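PDB 4RVU: probable quinone reductase Qor (NADPH:quinone reductase) (Zeta-crystallin homolog protein) from Mycobacterium tuberculosis, which probably catalyses the transfer of electrons from NADPH, which it binds in this crystal, to quinone substrates. Local coordinates for residues H134-S139 with W285-E289; V143-D147 with H168-R172; I161-W165 with A298-A302. One frame throughout, in Å; residues are numbered along the deposited sequence.

Overall arrangement
Interactions 1 and 3 are partly buried, interaction 2 lies at the surface, and their chemistry differs accordingly. Each involves the Rossmann-type part of the fold or a helix beside it, and only interaction 1 includes a residue touching NADPH, Tyr135. Interaction 1 joins helices 120-140 and 280-295 through side-chain hydrogen bonds and a salt bridge, whereas interaction 3 fastens helix 157-168 to an extended segment through one glutamine and a row of apolar groups. In interaction 2 two loops are tied mainly backbone to backbone. Trp165 links interactions 1 and 3 by resting on His134 and Leu137, and His168 of interaction 2 packs on Ala298 of interaction 3.

Interaction 1: residues H134-S139 with W285-E289; sequences HYLLKS and WRAAE. With NDP (NADPH dihydro-nicotinamide-adenine-dinucleotide phosphate), chain E.
The imidazole of His134 is held at both nitrogens, by Arg286 at ND1 and Glu289 at NE2. Arg286 NH2 donates to His134 ND1 at 3.0 Å, lying almost in the ring plane although the two flat groups are turned 69° apart. At the other nitrogen, His134 NE2 donates to Glu289 OE1 over 2.7 Å in a nearly straight bond, the imidazole N-H coming to the oxygen from above the carboxylate plane. With its CG anti to the backbone N (chi1 -176°), His134 points its ring at helix 280-295, and the two bonds fix its rotation. Arg286 CA sits over one ring face and Lys138 CG over the other, while the CE1 edge of His134 meets the six-membered ring of Trp285 in a T-shaped pair, planes almost perpendicular.

Glu289 OE1 is shared. Lys138 NZ reaches Glu289 OE1 in a salt bridge of 3.1 Å, and the lysine and the histidine come from opposite faces of the carboxylate; this pull would probably favour its charged form. Arg286 NH1 and NH2 both donate, end-on, to Ser139 OG, at 3.1 and 3.0 Å. Tyr135 CB and Trp285 CZ3 lie over the two faces of the guanidinium, whose NE is bound to Phe276 O and whose NH1 pairs with Glu282.

Tyr135, next in the chain after His134, turns its ring away from this network and its OH donates to the NADPH carboxamide oxygen O7N over 2.7 Å. The helical segments 134-139 and 285-289, whose axes cross at 97°, thus meet through a polar cluster built on a His-carboxylate hydrogen bond.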
ATOM      1  N   HIS A 134       9.408  15.363   0.166  1.00 15.85           N
ATOM      2  CA  HIS A 134       8.596  15.704  -0.999  1.00 15.84           C
ATOM      3  C   HIS A 134       7.843  14.486  -1.524  1.00 15.76           C
ATOM      4  O   HIS A 134       6.622  14.535  -1.695  1.00 15.71           O
ATOM      5  CB  HIS A 134       9.442  16.289  -2.131  1.00 15.90           C
ATOM      6  CG  HIS A 134       8.636  16.743  -3.306  1.00 15.90           C
ATOM      7  ND1 HIS A 134       8.255  15.892  -4.325  1.00 15.86           N
ATOM      8  CD2 HIS A 134       8.111  17.955  -3.614  1.00 15.93           C
ATOM      9  CE1 HIS A 134       7.548  16.565  -5.216  1.00 15.86           C
ATOM     10  NE2 HIS A 134       7.445  17.820  -4.807  1.00 15.91           N
ATOM     11  N   TYR A 135       8.558  13.396  -1.796  1.00 15.87           N
ATOM     12  CA  TYR A 135       7.880  12.246  -2.395  1.00 15.68           C
ATOM     13  C   TYR A 135       6.884  11.627  -1.410  1.00 16.39           C
ATOM     14  O   TYR A 135       5.826  11.123  -1.807  1.00 15.55           O
ATOM     15  CB  TYR A 135       8.870  11.228  -3.020  1.00 15.69           C
ATOM     16  CG  TYR A 135       9.518  10.185  -2.106  1.00 16.37           C
ATOM     17  CD1 TYR A 135       8.758   9.173  -1.519  1.00 16.09           C
ATOM     18  CD2 TYR A 135      10.899  10.166  -1.910  1.00 16.69           C
ATOM     19  CE1 TYR A 135       9.332   8.214  -0.715  1.00 16.21           C
ATOM     20  CE2 TYR A 135      11.492   9.198  -1.112  1.00 16.56           C
ATOM     21  CZ  TYR A 135      10.699   8.225  -0.521  1.00 16.69           C
ATOM     22  OH  TYR A 135      11.259   7.248   0.275  1.00 16.58           O
ATOM     23  N   LEU A 136       7.210  11.694  -0.124  1.00 15.62           N
ATOM     24  CA  LEU A 136       6.309  11.157   0.899  1.00 15.56           C
ATOM     25  C   LEU A 136       4.990  11.932   0.939  1.00 15.72           C
ATOM     26  O   LEU A 136       3.920  11.323   1.045  1.00 15.47           O
ATOM     27  CB  LEU A 136       6.986  11.152   2.276  1.00 15.58           C
ATOM     28  CG  LEU A 136       8.028  10.062   2.549  1.00 15.58           C
ATOM     29  CD1 LEU A 136       8.755  10.288   3.881  1.00 15.61           C
ATOM     30  CD2 LEU A 136       7.415   8.658   2.488  1.00 15.50           C
ATOM     31  N   LEU A 137       5.070  13.259   0.838  1.00 15.59           N
ATOM     32  CA  LEU A 137       3.904  14.144   0.964  1.00 15.57           C
ATOM     33  C   LEU A 137       3.170  14.400  -0.342  1.00 15.56           C
ATOM     34  O   LEU A 137       2.012  14.804  -0.331  1.00 15.53           O
ATOM     35  CB  LEU A 137       4.322  15.492   1.542  1.00 15.64           C
ATOM     36  CG  LEU A 137       4.801  15.485   2.982  1.00 15.65           C
ATOM     37  CD1 LEU A 137       5.420  16.828   3.315  1.00 15.73           C
ATOM     38  CD2 LEU A 137       3.638  15.203   3.906  1.00 15.59           C
ATOM     39  N   LYS A 138       3.846  14.201  -1.468  1.00 20.51           N
ATOM     40  CA  LYS A 138       3.254  14.544  -2.759  1.00 20.75           C
ATOM     41  C   LYS A 138       2.918  13.329  -3.619  1.00 20.38           C
ATOM     42  O   LYS A 138       2.077  13.421  -4.512  1.00 20.76           O
ATOM     43  CB  LYS A 138       4.179  15.485  -3.547  1.00 20.77           C
ATOM     44  CG  LYS A 138       4.365  16.866  -2.922  1.00 21.43           C
ATOM     45  CD  LYS A 138       3.155  17.755  -3.187  1.00 23.22           C
ATOM     46  CE  LYS A 138       3.316  19.143  -2.556  1.00 22.70           C
ATOM     47  NZ  LYS A 138       4.462  19.876  -3.094  1.00 24.95           N
ATOM     48  N   SER A 139       3.568  12.197  -3.345  1.00 15.51           N
ATOM     49  CA  SER A 139       3.476  11.020  -4.217  1.00 15.75           C
ATOM     50  C   SER A 139       3.021   9.750  -3.508  1.00 16.67           C
ATOM     51  O   SER A 139       2.109   9.059  -3.980  1.00 16.81           O
ATOM     52  CB  SER A 139       4.822  10.766  -4.917  1.00 15.91           C
ATOM     53  OG  SER A 139       5.189  11.877  -5.713  1.00 16.02           O
ATOM     54  N   TRP A 285      12.223  18.155 -10.843  1.00 20.89           N
ATOM     55  CA  TRP A 285      10.923  18.620 -10.387  1.00 20.48           C
ATOM     56  C   TRP A 285      10.858  18.664  -8.868  1.00 20.76           C
ATOM     57  O   TRP A 285      10.480  19.687  -8.288  1.00 20.39           O
ATOM     58  CB  TRP A 285       9.817  17.726 -10.963  1.00 20.88           C
ATOM     59  CG  TRP A 285       8.499  17.871 -10.264  1.00 22.00           C
ATOM     60  CD1 TRP A 285       7.769  19.016 -10.122  1.00 22.66           C
ATOM     61  CD2 TRP A 285       7.747  16.829  -9.622  1.00 21.75           C
ATOM     62  NE1 TRP A 285       6.617  18.752  -9.424  1.00 21.61           N
ATOM     63  CE2 TRP A 285       6.576  17.419  -9.111  1.00 22.04           C
ATOM     64  CE3 TRP A 285       7.952  15.460  -9.435  1.00 21.60           C
ATOM     65  CZ2 TRP A 285       5.608  16.677  -8.414  1.00 21.63           C
ATOM     66  CZ3 TRP A 285       6.995  14.728  -8.748  1.00 21.39           C
ATOM     67  CH2 TRP A 285       5.839  15.339  -8.244  1.00 22.02           C
ATOM     68  N   ARG A 286      11.234  17.561  -8.220  1.00 16.28           N
ATOM     69  CA  ARG A 286      11.243  17.509  -6.760  1.00 16.08           C
ATOM     70  C   ARG A 286      12.237  18.493  -6.136  1.00 16.41           C
ATOM     71  O   ARG A 286      11.935  19.147  -5.132  1.00 16.33           O
ATOM     72  CB  ARG A 286      11.537  16.084  -6.274  1.00 16.03           C
ATOM     73  CG  ARG A 286      10.568  15.028  -6.825  1.00 15.97           C
ATOM     74  CD  ARG A 286      10.601  13.745  -6.000  1.00 15.89           C
ATOM     75  NE  ARG A 286       9.845  12.674  -6.652  1.00 15.82           N
ATOM     76  CZ  ARG A 286       8.542  12.462  -6.499  1.00 16.16           C
ATOM     77  NH1 ARG A 286       7.953  11.458  -7.144  1.00 15.70           N
ATOM     78  NH2 ARG A 286       7.824  13.242  -5.705  1.00 15.75           N
ATOM     79  N   ALA A 287      13.427  18.588  -6.718  1.00 16.90           N
ATOM     80  CA  ALA A 287      14.449  19.497  -6.197  1.00 16.51           C
ATOM     81  C   ALA A 287      13.969  20.946  -6.287  1.00 17.36           C
ATOM     82  O   ALA A 287      14.147  21.732  -5.354  1.00 17.56           O
ATOM     83  CB  ALA A 287      15.755  19.311  -6.946  1.00 16.48           C
ATOM     84  N   ALA A 288      13.351  21.295  -7.406  1.00 19.40           N
ATOM     85  CA  ALA A 288      12.799  22.641  -7.583  1.00 19.26           C
ATOM     86  C   ALA A 288      11.679  22.959  -6.588  1.00 19.47           C
ATOM     87  O   ALA A 288      11.655  24.054  -6.014  1.00 19.39           O
ATOM     88  CB  ALA A 288      12.324  22.842  -9.020  1.00 20.88           C
ATOM     89  N   GLU A 289      10.749  22.025  -6.378  1.00 21.85           N
ATOM     90  CA  GLU A 289       9.698  22.245  -5.383  1.00 21.80           C
ATOM     91  C   GLU A 289      10.296  22.368  -3.978  1.00 22.22           C
ATOM     92  O   GLU A 289       9.818  23.160  -3.164  1.00 21.53           O
ATOM     93  CB  GLU A 289       8.608  21.156  -5.440  1.00 21.64           C
ATOM     94  CG  GLU A 289       7.901  21.042  -6.797  1.00 22.65           C
ATOM     95  CD  GLU A 289       6.436  20.586  -6.694  1.00 23.99           C
ATOM     96  OE1 GLU A 289       6.064  19.908  -5.706  1.00 23.21           O
ATOM     97  OE2 GLU A 289       5.651  20.903  -7.619  1.00 25.57           O
TER
HETATM   98  PA  NDP E 401      16.956  11.057  11.845  1.00 22.77           P
HETATM   99  O1A NDP E 401      17.654  12.388  11.856  1.00 20.89           O
HETATM  100  O2A NDP E 401      15.455  11.008  11.869  1.00 21.76           O
HETATM  101  O5B NDP E 401      17.519  10.173  13.064  1.00 22.87           O
HETATM  102  C5B NDP E 401      16.840   8.989  13.466  1.00 23.23           C
HETATM  103  C4B NDP E 401      15.875   9.359  14.579  1.00 22.06           C
HETATM  104  O4B NDP E 401      14.952   8.300  14.838  1.00 22.25           O
HETATM  105  C3B NDP E 401      16.603   9.598  15.889  1.00 23.81           C
HETATM  106  O3B NDP E 401      17.029  10.955  16.020  1.00 23.37           O
HETATM  107  C2B NDP E 401      15.572   9.225  16.935  1.00 21.86           C
HETATM  108  O2B NDP E 401      14.889  10.379  17.404  1.00 21.16           O
HETATM  109  C1B NDP E 401      14.602   8.294  16.222  1.00 20.98           C
HETATM  110  N9A NDP E 401      14.771   6.947  16.812  1.00 21.62           N
HETATM  111  C8A NDP E 401      13.820   6.240  17.443  1.00 21.38           C
HETATM  112  N7A NDP E 401      14.305   5.055  17.883  1.00 21.44           N
HETATM  113  C5A NDP E 401      15.602   4.996  17.538  1.00 22.16           C
HETATM  114  C6A NDP E 401      16.706   4.023  17.699  1.00 22.38           C
HETATM  115  N6A NDP E 401      16.506   2.848  18.335  1.00 22.83           N
HETATM  116  N1A NDP E 401      17.913   4.351  17.193  1.00 23.18           N
HETATM  117  C2A NDP E 401      18.117   5.519  16.560  1.00 22.52           C
HETATM  118  N3A NDP E 401      17.165   6.447  16.379  1.00 21.68           N
HETATM  119  C4A NDP E 401      15.907   6.249  16.835  1.00 22.67           C
HETATM  120  O3  NDP E 401      17.488  10.227  10.581  1.00 22.41           O
HETATM  121  PN  NDP E 401      17.235  10.722   9.075  1.00 22.37           P
HETATM  122  O1N NDP E 401      16.441  12.000   9.112  1.00 21.87           O
HETATM  123  O2N NDP E 401      18.551  10.656   8.348  1.00 21.62           O
HETATM  124  O5D NDP E 401      16.289   9.564   8.492  1.00 21.82           O
HETATM  125  C5D NDP E 401      15.026   9.289   9.093  1.00 22.07           C
HETATM  126  C4D NDP E 401      14.590   7.873   8.748  1.00 21.71           C
HETATM  127  O4D NDP E 401      14.139   7.822   7.396  1.00 22.58           O
HETATM  128  C3D NDP E 401      15.750   6.903   8.848  1.00 22.96           C
HETATM  129  O3D NDP E 401      15.255   5.675   9.379  1.00 23.24           O
HETATM  130  C2D NDP E 401      16.197   6.685   7.419  1.00 26.23           C
HETATM  131  O2D NDP E 401      16.714   5.363   7.257  1.00 23.50           O
HETATM  132  C1D NDP E 401      14.907   6.886   6.640  1.00 23.98           C
HETATM  133  N1N NDP E 401      15.092   7.417   5.289  1.00 23.77           N
HETATM  134  C2N NDP E 401      14.481   6.797   4.278  1.00 22.62           C
HETATM  135  C3N NDP E 401      14.586   7.242   2.969  1.00 21.95           C
HETATM  136  C7N NDP E 401      13.877   6.491   1.882  1.00 22.46           C
HETATM  137  O7N NDP E 401      13.915   6.919   0.742  1.00 22.30           O
HETATM  138  N7N NDP E 401      13.218   5.378   2.197  1.00 20.89           N
HETATM  139  C4N NDP E 401      15.398   8.470   2.629  1.00 21.43           C
HETATM  140  C5N NDP E 401      16.001   9.058   3.819  1.00 22.26           C
HETATM  141  C6N NDP E 401      15.823   8.518   5.088  1.00 22.39           C
HETATM  142  P2B NDP E 401      13.994  10.318  18.739  1.00 21.70           P
HETATM  143  O1X NDP E 401      13.907   8.853  19.058  1.00 23.18           O
HETATM  144  O2X NDP E 401      14.770  11.118  19.744  1.00 24.31           O
HETATM  145  O3X NDP E 401      12.693  10.953  18.343  1.00 23.75           O

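Interaction 2: residues V143-D147 with H168-R172; sequences VKRGD and HLGVR
The guanidinium of Arg145 lies with one face on the backbone of the opposite loop: Gly170 CA is 3.4 Å from NH1, and Leu169 O lies over the same face, both offset toward the rim. No side chain stands at Gly170 to hold the plane off, and the bend of the arginine chain at chi3 (-63°) folds the group back over the glycine. The other flat group, the Asp147 carboxylate, faces its own turn. Asp147 OD1 takes Lys144 NZ on the syn lone pair at 2.8 Å in a salt bridge, whereas Lys144 N comes to OD2 from above the carboxylate plane; Tyr141 OH is a further partner of OD2.

Between the loops the hydrogen bonds run backbone to backbone. Gly146 N donates to Gly170 O at 3.0 Å and Arg172 N to Asp147 O at 2.9 Å. The first is almost linear at 172°. Both glycines have positive phi: Gly146 in the type II turn from Lys144 to Asp147, Gly170 as the C-prime residue of the Schellman motif that ends the preceding helix.

An apolar patch accompanies these bonds. Val143 CB touches Val171 CG2 at 3.6 Å, and Val143 CG2 meets Leu169 CD1 at 3.8 Å, the side chains crossing at about a right angle in both pairs. The other branch of Val171, CG1, rests against Asp147 O.

The two loops lead into neighbouring parallel strands, 148-151 and 172-176, of the Rossmann-type sheet. Val143 and Val171 both pack on Val149, Val143 also reaches Leu137 of helix 120-140, and Arg172 extends to a salt bridge with Asp192 and a hydrogen bond with Leu211 O.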
ATOM      1  N   VAL A 143      -0.927  14.448   0.594  1.00 19.86           N
ATOM      2  CA  VAL A 143      -1.667  15.098   1.669  1.00 18.76           C
ATOM      3  C   VAL A 143      -2.542  16.212   1.114  1.00 19.66           C
ATOM      4  O   VAL A 143      -2.201  16.845   0.110  1.00 19.91           O
ATOM      5  CB  VAL A 143      -0.744  15.637   2.776  1.00 19.16           C
ATOM      6  CG1 VAL A 143       0.016  14.480   3.471  1.00 17.98           C
ATOM      7  CG2 VAL A 143       0.226  16.688   2.217  1.00 18.97           C
ATOM      8  N   LYS A 144      -3.684  16.435   1.757  1.00 23.09           N
ATOM      9  CA  LYS A 144      -4.567  17.525   1.372  1.00 22.97           C
ATOM     10  C   LYS A 144      -4.906  18.330   2.618  1.00 22.63           C
ATOM     11  O   LYS A 144      -4.789  17.831   3.745  1.00 21.94           O
ATOM     12  CB  LYS A 144      -5.832  16.972   0.722  1.00 24.22           C
ATOM     13  CG  LYS A 144      -6.534  15.952   1.578  1.00 24.79           C
ATOM     14  CD  LYS A 144      -7.704  15.305   0.842  1.00 26.93           C
ATOM     15  CE  LYS A 144      -8.511  14.410   1.779  1.00 26.31           C
ATOM     16  NZ  LYS A 144      -7.719  13.248   2.268  1.00 24.87           N
ATOM     17  N   ARG A 145      -5.298  19.582   2.418  1.00 26.69           N
ATOM     18  CA  ARG A 145      -5.632  20.450   3.534  1.00 26.86           C
ATOM     19  C   ARG A 145      -6.756  19.783   4.319  1.00 26.78           C
ATOM     20  O   ARG A 145      -7.711  19.279   3.722  1.00 26.51           O
ATOM     21  CB  ARG A 145      -6.046  21.835   3.021  1.00 27.28           C
ATOM     22  CG  ARG A 145      -6.528  22.786   4.107  1.00 28.71           C
ATOM     23  CD  ARG A 145      -6.715  24.202   3.572  1.00 30.62           C
ATOM     24  NE  ARG A 145      -5.461  24.784   3.093  1.00 32.11           N
ATOM     25  CZ  ARG A 145      -4.553  25.362   3.876  1.00 32.76           C
ATOM     26  NH1 ARG A 145      -4.752  25.439   5.189  1.00 32.84           N
ATOM     27  NH2 ARG A 145      -3.443  25.866   3.348  1.00 32.12           N
ATOM     28  N   GLY A 146      -6.613  19.716   5.640  1.00 23.83           N
ATOM     29  CA  GLY A 146      -7.617  19.090   6.486  1.00 24.45           C
ATOM     30  C   GLY A 146      -7.236  17.713   6.990  1.00 24.59           C
ATOM     31  O   GLY A 146      -7.848  17.195   7.939  1.00 23.94           O
ATOM     32  N   ASP A 147      -6.238  17.100   6.355  1.00 19.62           N
ATOM     33  CA  ASP A 147      -5.762  15.798   6.809  1.00 19.70           C
ATOM     34  C   ASP A 147      -5.057  15.928   8.155  1.00 19.89           C
ATOM     35  O   ASP A 147      -4.655  17.023   8.562  1.00 20.69           O
ATOM     36  CB  ASP A 147      -4.763  15.188   5.812  1.00 20.48           C
ATOM     37  CG  ASP A 147      -5.410  14.660   4.542  1.00 20.94           C
ATOM     38  OD1 ASP A 147      -6.653  14.558   4.461  1.00 20.33           O
ATOM     39  OD2 ASP A 147      -4.642  14.335   3.606  1.00 20.76           O
ATOM     40  N   HIS A 168       2.582  23.586   6.334  1.00 22.36           N
ATOM     41  CA  HIS A 168       2.404  24.583   5.281  1.00 22.38           C
ATOM     42  C   HIS A 168       1.279  24.207   4.325  1.00 22.54           C
ATOM     43  O   HIS A 168       0.567  25.080   3.823  1.00 23.23           O
ATOM     44  CB  HIS A 168       3.696  24.768   4.488  1.00 22.64           C
ATOM     45  CG  HIS A 168       3.527  25.601   3.258  1.00 23.24           C
ATOM     46  ND1 HIS A 168       3.307  26.963   3.307  1.00 24.16           N
ATOM     47  CD2 HIS A 168       3.529  25.266   1.946  1.00 23.62           C
ATOM     48  CE1 HIS A 168       3.192  27.431   2.076  1.00 23.51           C
ATOM     49  NE2 HIS A 168       3.322  26.421   1.232  1.00 25.12           N
ATOM     50  N   LEU A 169       1.127  22.910   4.063  1.00 20.53           N
ATOM     51  CA  LEU A 169       0.074  22.428   3.164  1.00 20.98           C
ATOM     52  C   LEU A 169      -1.310  22.309   3.834  1.00 21.59           C
ATOM     53  O   LEU A 169      -2.258  21.805   3.223  1.00 22.04           O
ATOM     54  CB  LEU A 169       0.485  21.096   2.532  1.00 20.75           C
ATOM     55  CG  LEU A 169       1.763  21.156   1.691  1.00 22.10           C
ATOM     56  CD1 LEU A 169       2.337  19.762   1.427  1.00 21.32           C
ATOM     57  CD2 LEU A 169       1.485  21.870   0.381  1.00 21.72           C
ATOM     58  N   GLY A 170      -1.430  22.774   5.075  1.00 22.57           N
ATOM     59  CA  GLY A 170      -2.706  22.734   5.784  1.00 22.64           C
ATOM     60  C   GLY A 170      -3.025  21.413   6.467  1.00 22.27           C
ATOM     61  O   GLY A 170      -4.189  21.110   6.744  1.00 23.05           O
ATOM     62  N   VAL A 171      -1.987  20.630   6.746  1.00 18.93           N
ATOM     63  CA  VAL A 171      -2.119  19.326   7.387  1.00 18.99           C
ATOM     64  C   VAL A 171      -1.781  19.418   8.871  1.00 19.33           C
ATOM     65  O   VAL A 171      -0.794  20.048   9.257  1.00 19.16           O
ATOM     66  CB  VAL A 171      -1.179  18.308   6.718  1.00 18.77           C
ATOM     67  CG1 VAL A 171      -1.285  16.936   7.374  1.00 19.01           C
ATOM     68  CG2 VAL A 171      -1.481  18.214   5.239  1.00 18.75           C
ATOM     69  N   ARG A 172      -2.616  18.810   9.708  1.00 22.71           N
ATOM     70  CA  ARG A 172      -2.332  18.718  11.136  1.00 22.93           C
ATOM     71  C   ARG A 172      -1.337  17.590  11.388  1.00 22.94           C
ATOM     72  O   ARG A 172      -1.528  16.476  10.904  1.00 23.56           O
ATOM     73  CB  ARG A 172      -3.624  18.447  11.901  1.00 23.07           C
ATOM     74  CG  ARG A 172      -3.454  18.379  13.393  1.00 24.87           C
ATOM     75  CD  ARG A 172      -4.808  18.132  14.048  1.00 25.10           C
ATOM     76  NE  ARG A 172      -4.763  18.215  15.504  1.00 26.15           N
ATOM     77  CZ  ARG A 172      -5.333  17.326  16.311  1.00 27.12           C
ATOM     78  NH1 ARG A 172      -5.969  16.284  15.798  1.00 26.88           N
ATOM     79  NH2 ARG A 172      -5.255  17.472  17.628  1.00 27.60           N
TER

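Interaction 3: residues I161-W165 with A298-A302; sequences ILTQW and AITVA
Gln164 binds the backbone of Thr300 through both ends of its side-chain amide. Gln164 OE1 accepts from Thr300 N at 2.7 Å, and its NE2 donates to Thr300 O at 3.0 Å, so one carboxamide engages both backbone polar groups of a single residue. Both donors approach from above the carbonyl planes they meet, although Thr300 O itself lies almost in the plane of the glutamine amide. The side chain, extended beyond CG (chi2 179°), carries the amide across to the extended segment; NE2 also bonds back to Leu160 O.

Water supplies a second polar link. A single molecule donates to Gln164 O at 2.8 Å and to Ala298 O at 2.9 Å, joining two carbonyl oxygens that could not bond to each other.

Apolar contacts make up the rest. Ile299 CG2 touches both Gln164 CB and Trp165 CB, 3.8 Å from each, and meets the indole obliquely. From the other branch, Ile299 CD1 touches Ile161 CG2 at 4.1 Å, while Ile161 CD1 rests on Val301 CG2.

Helix 157-168 opens with the NADPH-binding Gly157 and Val158, consistent with a Rossmann-type glycine-rich turn. Segment 298-302, running from helix 280-295 toward strand 303-308, covers one side of it. Ile299 and Trp165 both pack on Leu290 of helix 280-295, and helix 120-140 receives Ile161 on Ala133 and Val301 on Ser125.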
ATOM      1  N   ILE A 161      11.419  18.246   8.389  1.00 16.02           N
ATOM      2  CA  ILE A 161      11.022  18.710   7.063  1.00 16.02           C
ATOM      3  C   ILE A 161       9.582  18.290   6.756  1.00 15.94           C
ATOM      4  O   ILE A 161       8.788  19.095   6.252  1.00 15.94           O
ATOM      5  CB  ILE A 161      11.993  18.231   5.946  1.00 16.04           C
ATOM      6  CG1 ILE A 161      13.398  18.794   6.193  1.00 16.12           C
ATOM      7  CG2 ILE A 161      11.516  18.725   4.580  1.00 16.05           C
ATOM      8  CD1 ILE A 161      14.470  18.261   5.216  1.00 16.15           C
ATOM      9  N   LEU A 162       9.246  17.040   7.073  1.00 15.88           N
ATOM     10  CA  LEU A 162       7.870  16.556   6.907  1.00 16.27           C
ATOM     11  C   LEU A 162       6.890  17.440   7.668  1.00 16.45           C
ATOM     12  O   LEU A 162       5.835  17.820   7.144  1.00 16.28           O
ATOM     13  CB  LEU A 162       7.731  15.099   7.378  1.00 15.75           C
ATOM     14  CG  LEU A 162       8.228  14.023   6.414  1.00 15.73           C
ATOM     15  CD1 LEU A 162       8.307  12.673   7.100  1.00 16.33           C
ATOM     16  CD2 LEU A 162       7.312  13.945   5.188  1.00 15.69           C
ATOM     17  N   THR A 163       7.250  17.777   8.901  1.00 15.84           N
ATOM     18  CA  THR A 163       6.349  18.504   9.791  1.00 15.82           C
ATOM     19  C   THR A 163       6.089  19.907   9.260  1.00 16.40           C
ATOM     20  O   THR A 163       4.932  20.312   9.104  1.00 15.93           O
ATOM     21  CB  THR A 163       6.915  18.545  11.206  1.00 15.85           C
ATOM     22  OG1 THR A 163       7.009  17.199  11.691  1.00 16.06           O
ATOM     23  CG2 THR A 163       6.023  19.360  12.137  1.00 15.85           C
ATOM     24  N   GLN A 164       7.163  20.617   8.915  1.00 15.94           N
ATOM     25  CA  GLN A 164       7.020  21.960   8.374  1.00 16.02           C
ATOM     26  C   GLN A 164       6.237  21.976   7.082  1.00 16.61           C
ATOM     27  O   GLN A 164       5.340  22.807   6.902  1.00 16.41           O
ATOM     28  CB  GLN A 164       8.387  22.581   8.130  1.00 16.51           C
ATOM     29  CG  GLN A 164       9.206  22.803   9.380  1.00 16.10           C
ATOM     30  CD  GLN A 164      10.555  23.393   9.039  1.00 17.36           C
ATOM     31  OE1 GLN A 164      10.672  24.593   8.789  1.00 17.70           O
ATOM     32  NE2 GLN A 164      11.579  22.545   8.998  1.00 16.99           N
ATOM     33  N   TRP A 165       6.586  21.062   6.179  1.00 16.01           N
ATOM     34  CA  TRP A 165       6.021  21.075   4.837  1.00 16.36           C
ATOM     35  C   TRP A 165       4.542  20.706   4.880  1.00 16.31           C
ATOM     36  O   TRP A 165       3.714  21.378   4.265  1.00 16.26           O
ATOM     37  CB  TRP A 165       6.784  20.115   3.924  1.00 16.72           C
ATOM     38  CG  TRP A 165       6.780  20.532   2.488  1.00 16.53           C
ATOM     39  CD1 TRP A 165       5.891  21.374   1.874  1.00 16.44           C
ATOM     40  CD2 TRP A 165       7.740  20.159   1.486  1.00 15.96           C
ATOM     41  NE1 TRP A 165       6.231  21.529   0.545  1.00 17.72           N
ATOM     42  CE2 TRP A 165       7.364  20.800   0.287  1.00 16.99           C
ATOM     43  CE3 TRP A 165       8.867  19.338   1.491  1.00 16.06           C
ATOM     44  CZ2 TRP A 165       8.094  20.655  -0.898  1.00 16.97           C
ATOM     45  CZ3 TRP A 165       9.591  19.194   0.313  1.00 16.90           C
ATOM     46  CH2 TRP A 165       9.199  19.848  -0.865  1.00 17.23           C
ATOM     47  N   ALA A 298       8.282  28.356   3.477  1.00 22.92           N
ATOM     48  CA  ALA A 298       7.302  27.302   3.745  1.00 22.95           C
ATOM     49  C   ALA A 298       7.958  26.271   4.649  1.00 22.46           C
ATOM     50  O   ALA A 298       7.320  25.692   5.531  1.00 22.67           O
ATOM     51  CB  ALA A 298       6.842  26.652   2.455  1.00 22.87           C
ATOM     52  N   ILE A 299       9.245  26.035   4.409  1.00 19.21           N
ATOM     53  CA  ILE A 299      10.069  25.263   5.329  1.00 19.02           C
ATOM     54  C   ILE A 299      11.379  26.002   5.551  1.00 19.21           C
ATOM     55  O   ILE A 299      11.788  26.827   4.722  1.00 19.25           O
ATOM     56  CB  ILE A 299      10.386  23.843   4.808  1.00 18.97           C
ATOM     57  CG1 ILE A 299      11.381  23.888   3.649  1.00 19.31           C
ATOM     58  CG2 ILE A 299       9.102  23.072   4.440  1.00 18.85           C
ATOM     59  CD1 ILE A 299      11.783  22.508   3.135  1.00 19.78           C
ATOM     60  N   THR A 300      12.024  25.714   6.676  1.00 18.50           N
ATOM     61  CA  THR A 300      13.367  26.210   6.954  1.00 18.73           C
ATOM     62  C   THR A 300      14.204  25.035   7.439  1.00 18.32           C
ATOM     63  O   THR A 300      13.904  24.438   8.471  1.00 18.61           O
ATOM     64  CB  THR A 300      13.351  27.324   8.023  1.00 18.66           C
ATOM     65  OG1 THR A 300      12.621  28.455   7.524  1.00 20.06           O
ATOM     66  CG2 THR A 300      14.782  27.769   8.381  1.00 18.90           C
ATOM     67  N   VAL A 301      15.250  24.690   6.688  1.00 17.70           N
ATOM     68  CA  VAL A 301      16.088  23.553   7.050  1.00 17.73           C
ATOM     69  C   VAL A 301      17.275  24.042   7.848  1.00 18.18           C
ATOM     70  O   VAL A 301      18.175  24.678   7.299  1.00 17.87           O
ATOM     71  CB  VAL A 301      16.575  22.787   5.820  1.00 17.00           C
ATOM     72  CG1 VAL A 301      17.451  21.604   6.248  1.00 17.73           C
ATOM     73  CG2 VAL A 301      15.383  22.291   4.996  1.00 17.55           C
ATOM     74  N   ALA A 302      17.277  23.758   9.145  1.00 18.21           N
ATOM     75  CA  ALA A 302      18.361  24.217  10.013  1.00 19.76           C
ATOM     76  C   ALA A 302      19.506  23.220   9.939  1.00 19.07           C
ATOM     77  O   ALA A 302      19.293  22.043   9.644  1.00 19.28           O
ATOM     78  CB  ALA A 302      17.871  24.354  11.443  1.00 20.22           C
TER
HETATM   79  O   HOH W   1       5.479  25.440   7.775  1.00 35.02           O